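Side-chain contacts in phosphoacetylglucosamine mutase (PDB 5O9X), which catalyses the interconversion of the 6-phosphate and 1-phosphate of N-acetylglucosamine, a phosphomutase reaction thought to pass through a bisphosphorylated sugar: residues A[311-316]-A[375-380]; A[315-320]-A[330-335]. The protein carries 1 engineered substitution. All coordinates share one frame; numbering follows the deposited sequence.

Contact 1 of 2, residues A[311-316]-A[375-380]; sequences TLAASF and VGVYFE. With G16 (1,6-di-O-phosphono-alpha-D-glucopyranose), chain B.
Val-377 lies against Ala-313 and Ala-314 of helix 306-324, and its two methyl groups share the work: CG2 meets the CB of Ala-314 at 4.2 Å, while CG1 comes within 4.5 Å of Ala-313 CB. Ala-313 and Val-377 direct their CB atoms at each other's segment. With small alanines on the helix, its backbone rides close to the strand, Ala-314 and Val-377 having their CA atoms 6.5 Å apart. The packing is purely apolar and buried; Ile-387 of strand 385-389 also touches Ala-313, and Leu-354 touches Ala-314.

Polar contact is concentrated just past the strand end, at Glu-380, whose carboxylate receives two sugar hydroxyls of the bound 1,6-di-O-phosphono-alpha-D-glucopyranose. O3 of the ligand donates to Glu-380 OE1 over a short 2.5 Å, and O4 donates to OE2 at 2.8 Å. Each oxygen thus takes one of two adjacent hydroxyls. The chain is extended beyond CG (chi2 -179°), which carries the carboxylate out from the backbone to the sugar. OE2 also accepts a bond from the backbone N of Gly-362, a second-shell contact that would help to fix the carboxylate's position. His-384, a few residues further on, is also hydrogen-bonded to the ligand.

The strand's middle thus packs the domain core under the helix, while Glu-380 opens the domain III loop that, as in the alpha-D-phosphohexomutase family, recognises the sugar hydroxyls. The paired acceptance of O3 and O4 grips the sugar ring and not its phosphates, consistent with a part in orienting the substrate.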
loop_
_atom_site.group_PDB
_atom_site.type_symbol
_atom_site.label_atom_id
_atom_site.label_comp_id
_atom_site.label_asym_id
_atom_site.label_seq_id
_atom_site.Cartn_x
_atom_site.Cartn_y
_atom_site.Cartn_z
ATOM N N THR A 311 -0.795 -9.327 12.722
ATOM C CA THR A 311 -0.876 -10.033 14.028
ATOM C C THR A 311 0.489 -10.624 14.461
ATOM O O THR A 311 0.821 -10.635 15.660
ATOM C CB THR A 311 -1.960 -11.118 14.024
ATOM O OG1 THR A 311 -1.776 -12.012 12.948
ATOM C CG2 THR A 311 -3.309 -10.440 13.878
ATOM N N LEU A 312 1.244 -11.096 13.487
ATOM C CA LEU A 312 2.625 -11.535 13.704
ATOM C C LEU A 312 3.437 -10.369 14.325
ATOM O O LEU A 312 4.115 -10.523 15.355
ATOM C CB LEU A 312 3.259 -12.051 12.368
ATOM C CG LEU A 312 4.716 -12.567 12.532
ATOM C CD1 LEU A 312 4.724 -13.892 13.318
ATOM C CD2 LEU A 312 5.453 -12.723 11.237
ATOM N N ALA A 313 3.385 -9.203 13.683
ATOM C CA ALA A 313 4.136 -8.011 14.152
ATOM C C ALA A 313 3.637 -7.492 15.529
ATOM O O ALA A 313 4.437 -7.172 16.381
ATOM C CB ALA A 313 3.983 -6.882 13.114
ATOM N N ALA A 314 2.294 -7.429 15.719
ATOM C CA ALA A 314 1.757 -7.024 17.014
ATOM C C ALA A 314 2.182 -7.973 18.145
ATOM O O ALA A 314 2.516 -7.489 19.260
ATOM C CB ALA A 314 0.238 -6.861 16.952
ATOM N N SER A 315 2.211 -9.284 17.898
ATOM C CA SER A 315 2.642 -10.249 18.925
ATOM C C SER A 315 4.146 -10.018 19.236
ATOM O O SER A 315 4.531 -9.954 20.398
ATOM C CB SER A 315 2.441 -11.653 18.358
ATOM O OG SER A 315 3.218 -12.609 19.019
ATOM N N PHE A 316 4.996 -9.987 18.206
ATOM C CA PHE A 316 6.430 -9.807 18.406
ATOM C C PHE A 316 6.729 -8.501 19.166
ATOM O O PHE A 316 7.442 -8.491 20.156
ATOM C CB PHE A 316 7.152 -9.778 17.064
ATOM C CG PHE A 316 8.649 -9.812 17.197
ATOM C CD1 PHE A 316 9.264 -10.826 17.960
ATOM C CD2 PHE A 316 9.425 -8.841 16.591
ATOM C CE1 PHE A 316 10.666 -10.845 18.083
ATOM C CE2 PHE A 316 10.819 -8.884 16.661
ATOM C CZ PHE A 316 11.425 -9.905 17.403
ATOM N N VAL A 375 2.194 2.539 19.338
ATOM C CA VAL A 375 2.646 1.663 18.214
ATOM C C VAL A 375 1.351 1.326 17.383
ATOM O O VAL A 375 0.459 0.668 17.906
ATOM C CB VAL A 375 3.283 0.368 18.786
ATOM C CG1 VAL A 375 3.742 -0.528 17.665
ATOM C CG2 VAL A 375 4.481 0.711 19.752
ATOM N N GLY A 376 1.241 1.788 16.149
ATOM C CA GLY A 376 -0.028 1.518 15.441
ATOM C C GLY A 376 0.309 0.489 14.324
ATOM O O GLY A 376 1.033 0.801 13.338
ATOM N N VAL A 377 -0.177 -0.731 14.476
ATOM C CA VAL A 377 0.151 -1.755 13.471
ATOM C C VAL A 377 -1.017 -1.641 12.480
ATOM O O VAL A 377 -2.186 -1.752 12.885
ATOM C CB VAL A 377 0.183 -3.142 14.077
ATOM C CG1 VAL A 377 0.410 -4.220 12.973
ATOM C CG2 VAL A 377 1.308 -3.210 15.108
ATOM N N TYR A 378 -0.738 -1.399 11.193
ATOM C CA TYR A 378 -1.869 -1.406 10.251
ATOM C C TYR A 378 -1.601 -2.118 8.924
ATOM O O TYR A 378 -0.660 -1.786 8.230
ATOM C CB TYR A 378 -2.393 0.007 10.019
ATOM C CG TYR A 378 -1.413 1.024 9.479
ATOM C CD1 TYR A 378 -1.390 1.397 8.094
ATOM C CD2 TYR A 378 -0.542 1.646 10.352
ATOM C CE1 TYR A 378 -0.464 2.379 7.654
ATOM C CE2 TYR A 378 0.378 2.589 9.919
ATOM C CZ TYR A 378 0.371 2.979 8.615
ATOM O OH TYR A 378 1.307 3.939 8.350
ATOM N N PHE A 379 -2.394 -3.139 8.637
ATOM C CA PHE A 379 -2.337 -3.880 7.352
ATOM C C PHE A 379 -3.732 -4.005 6.739
ATOM O O PHE A 379 -4.674 -4.158 7.509
ATOM C CB PHE A 379 -1.669 -5.266 7.543
ATOM C CG PHE A 379 -0.163 -5.203 7.611
ATOM C CD1 PHE A 379 0.598 -5.534 6.515
ATOM C CD2 PHE A 379 0.481 -4.773 8.804
ATOM C CE1 PHE A 379 1.996 -5.454 6.544
ATOM C CE2 PHE A 379 1.882 -4.665 8.863
ATOM C CZ PHE A 379 2.619 -5.042 7.712
ATOM N N GLU A 380 -3.853 -4.032 5.403
ATOM C CA GLU A 380 -5.044 -4.487 4.765
ATOM C C GLU A 380 -4.805 -5.933 4.463
ATOM O O GLU A 380 -3.619 -6.326 4.323
ATOM C CB GLU A 380 -5.283 -3.674 3.465
ATOM C CG GLU A 380 -5.599 -2.218 3.845
ATOM C CD GLU A 380 -5.865 -1.374 2.612
ATOM O OE1 GLU A 380 -4.897 -0.969 1.932
ATOM O OE2 GLU A 380 -7.027 -1.128 2.327
HETATM C C1 G16 B . -4.935 0.411 -3.620
HETATM C C2 G16 B . -4.884 1.070 -2.245
HETATM C C3 G16 B . -5.264 0.033 -1.140
HETATM C C4 G16 B . -6.608 -0.639 -1.355
HETATM C C5 G16 B . -6.594 -1.282 -2.736
HETATM C C6 G16 B . -7.944 -1.745 -3.231
HETATM O O1 G16 B . -3.961 -0.636 -3.668
HETATM O O2 G16 B . -3.602 1.701 -1.940
HETATM O O3 G16 B . -5.147 0.676 0.066
HETATM O O4 G16 B . -6.937 -1.722 -0.378
HETATM O O5 G16 B . -6.276 -0.320 -3.770
HETATM O O6 G16 B . -8.832 -0.539 -3.277
HETATM P P G16 B . -10.329 -0.701 -3.879
HETATM O O1P G16 B . -11.021 -1.888 -3.170
HETATM O O2P G16 B . -10.199 -1.036 -5.384
HETATM O O3P G16 B . -11.047 0.660 -3.751
HETATM P "P'" G16 B . -2.733 -0.659 -4.753
HETATM O O1X G16 B . -2.282 0.808 -4.988
HETATM O O2X G16 B . -3.335 -1.155 -6.107
HETATM O O3X G16 B . -1.731 -1.663 -4.301
#

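Contact 2 of 2, residues A[315-320]-A[330-335]; sequences SFIGDL and LKIGVV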
loop_
_atom_site.group_PDB
_atom_site.type_symbol
_atom_site.label_atom_id
_atom_site.label_comp_id
_atom_site.label_asym_id
_atom_site.label_seq_id
_atom_site.Cartn_x
_atom_site.Cartn_y
_atom_site.Cartn_z
ATOM N N SER A 315 2.211 -9.284 17.898
ATOM C CA SER A 315 2.642 -10.249 18.925
ATOM C C SER A 315 4.146 -10.018 19.236
ATOM O O SER A 315 4.531 -9.954 20.398
ATOM C CB SER A 315 2.441 -11.653 18.358
ATOM O OG SER A 315 3.218 -12.609 19.019
ATOM N N PHE A 316 4.996 -9.987 18.206
ATOM C CA PHE A 316 6.430 -9.807 18.406
ATOM C C PHE A 316 6.729 -8.501 19.166
ATOM O O PHE A 316 7.442 -8.491 20.156
ATOM C CB PHE A 316 7.152 -9.778 17.064
ATOM C CG PHE A 316 8.649 -9.812 17.197
ATOM C CD1 PHE A 316 9.264 -10.826 17.960
ATOM C CD2 PHE A 316 9.425 -8.841 16.591
ATOM C CE1 PHE A 316 10.666 -10.845 18.083
ATOM C CE2 PHE A 316 10.819 -8.884 16.661
ATOM C CZ PHE A 316 11.425 -9.905 17.403
ATOM N N ILE A 317 6.195 -7.388 18.712
ATOM C CA ILE A 317 6.438 -6.120 19.363
ATOM C C ILE A 317 5.998 -6.088 20.851
ATOM O O ILE A 317 6.688 -5.495 21.729
ATOM C CB ILE A 317 5.891 -4.895 18.553
ATOM C CG1 ILE A 317 6.630 -4.818 17.202
ATOM C CG2 ILE A 317 5.980 -3.570 19.389
ATOM C CD1 ILE A 317 5.939 -3.901 16.156
ATOM N N GLY A 318 4.835 -6.674 21.130
ATOM C CA GLY A 318 4.368 -6.822 22.483
ATOM C C GLY A 318 5.287 -7.638 23.342
ATOM O O GLY A 318 5.529 -7.236 24.491
ATOM N N ASP A 319 5.787 -8.773 22.836
ATOM C CA ASP A 319 6.751 -9.562 23.596
ATOM C C ASP A 319 8.072 -8.777 23.790
ATOM O O ASP A 319 8.662 -8.860 24.885
ATOM C CB ASP A 319 7.072 -10.900 22.900
ATOM C CG ASP A 319 5.875 -11.854 22.869
ATOM O OD1 ASP A 319 4.837 -11.663 23.596
ATOM O OD2 ASP A 319 6.039 -12.863 22.155
ATOM N N LEU A 320 8.555 -8.037 22.786
ATOM C CA LEU A 320 9.790 -7.277 22.977
ATOM C C LEU A 320 9.619 -6.141 23.997
ATOM O O LEU A 320 10.502 -5.955 24.826
ATOM C CB LEU A 320 10.302 -6.610 21.677
ATOM C CG LEU A 320 10.918 -7.544 20.646
ATOM C CD1 LEU A 320 11.299 -6.708 19.376
ATOM C CD2 LEU A 320 12.114 -8.383 21.185
ATOM N N LEU A 330 4.369 1.337 25.883
ATOM C CA LEU A 330 4.139 1.129 24.446
ATOM C C LEU A 330 2.799 0.404 24.195
ATOM O O LEU A 330 2.775 -0.749 23.772
ATOM C CB LEU A 330 5.289 0.376 23.769
ATOM C CG LEU A 330 6.704 0.943 23.623
ATOM C CD1 LEU A 330 7.566 -0.168 23.019
ATOM C CD2 LEU A 330 6.746 2.163 22.717
ATOM N N LYS A 331 1.706 1.109 24.422
ATOM C CA LYS A 331 0.364 0.614 24.052
ATOM C C LYS A 331 0.218 0.390 22.491
ATOM O O LYS A 331 0.285 1.321 21.652
ATOM C CB LYS A 331 -0.772 1.515 24.632
ATOM C CG LYS A 331 -0.807 1.815 26.164
ATOM C CD LYS A 331 -0.329 0.665 27.049
ATOM C CE LYS A 331 -1.468 -0.114 27.692
ATOM N NZ LYS A 331 -0.939 -1.347 28.354
ATOM N N ILE A 332 0.017 -0.871 22.146
ATOM C CA ILE A 332 -0.138 -1.247 20.745
ATOM C C ILE A 332 -1.627 -1.257 20.367
ATOM O O ILE A 332 -2.459 -1.776 21.100
ATOM C CB ILE A 332 0.473 -2.665 20.502
ATOM C CG1 ILE A 332 1.936 -2.690 20.931
ATOM C CG2 ILE A 332 0.339 -3.115 19.034
ATOM C CD1 ILE A 332 2.427 -4.111 21.094
ATOM N N GLY A 333 -1.935 -0.789 19.180
ATOM C CA GLY A 333 -3.264 -0.998 18.654
ATOM C C GLY A 333 -3.121 -1.526 17.218
ATOM O O GLY A 333 -2.114 -1.243 16.521
ATOM N N VAL A 334 -4.151 -2.279 16.772
ATOM C CA VAL A 334 -4.169 -2.794 15.385
ATOM C C VAL A 334 -5.315 -2.173 14.555
ATOM O O VAL A 334 -6.508 -2.283 14.924
ATOM C CB VAL A 334 -4.259 -4.316 15.357
ATOM C CG1 VAL A 334 -4.158 -4.857 13.876
ATOM C CG2 VAL A 334 -3.177 -4.949 16.309
ATOM N N VAL A 335 -4.969 -1.580 13.414
ATOM C CA VAL A 335 -5.977 -0.993 12.528
ATOM C C VAL A 335 -6.223 -1.993 11.413
ATOM O O VAL A 335 -5.252 -2.520 10.845
ATOM C CB VAL A 335 -5.458 0.333 11.959
ATOM C CG1 VAL A 335 -6.488 0.969 11.025
ATOM C CG2 VAL A 335 -5.237 1.300 13.169
#
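Ile-332 sends the methyl at its tip, CD1, onto the backbone of helix 306-324 at Gly-318, overlapping its CA at 3.6 Å and its N at 3.5 Å. Because Gly-318 has no side chain, the methyl rests directly on the helix surface. The same CD1 meets Ile-317 CG2 at 4.0 Å, the two isoleucine side chains crossing at a slant. Ile-317 and Ile-332 both start out toward the other segment. In Ile-332, CG1 stands anti to the carbonyl carbon (chi1 -57°) and CD1 continues outward from it (chi2 163°), which gives the side chain the reach to touch the helix. Ile-317 instead offers its short branch, CG2. The contact consists of van der Waals packing alone and brings the CA atoms of Gly-318 and Ile-332 to 7.4 Å.

Around this small patch, Ile-332 also touches Val-375 and Val-377 on the adjoining strand and Leu-354 from a loop, while Leu-417 of helix 405-420 packs on Ile-317. Helix 306-324 thus packs on strand 332-337, at the start of which Ile-332 stands, and meets helix 405-420 through Ile-317 and Leu-320, part of the alpha/beta layering of domain III.

How the contacts relate
Contacts 1 and 2 have centres about 7 Å apart and lie in domain III, where both use helix 306-324. Residues Ser-315 and Phe-316 belong to both. Along the chain the helix comes first, then strand 332-337 and finally strand 375-379; these two strands run parallel as neighbours in a four-stranded mixed sheet. Their backbones join the contacts directly, with probable hydrogen bonds from Val-377 N to Gly-333 O (2.9 Å) and from Val-335 N to Val-377 O (2.8 Å). One helix thus covers two adjacent strands; contact 2 lies farther from the chain's centre, and contact 1 sits on the strand that leads to the sugar-binding pocket.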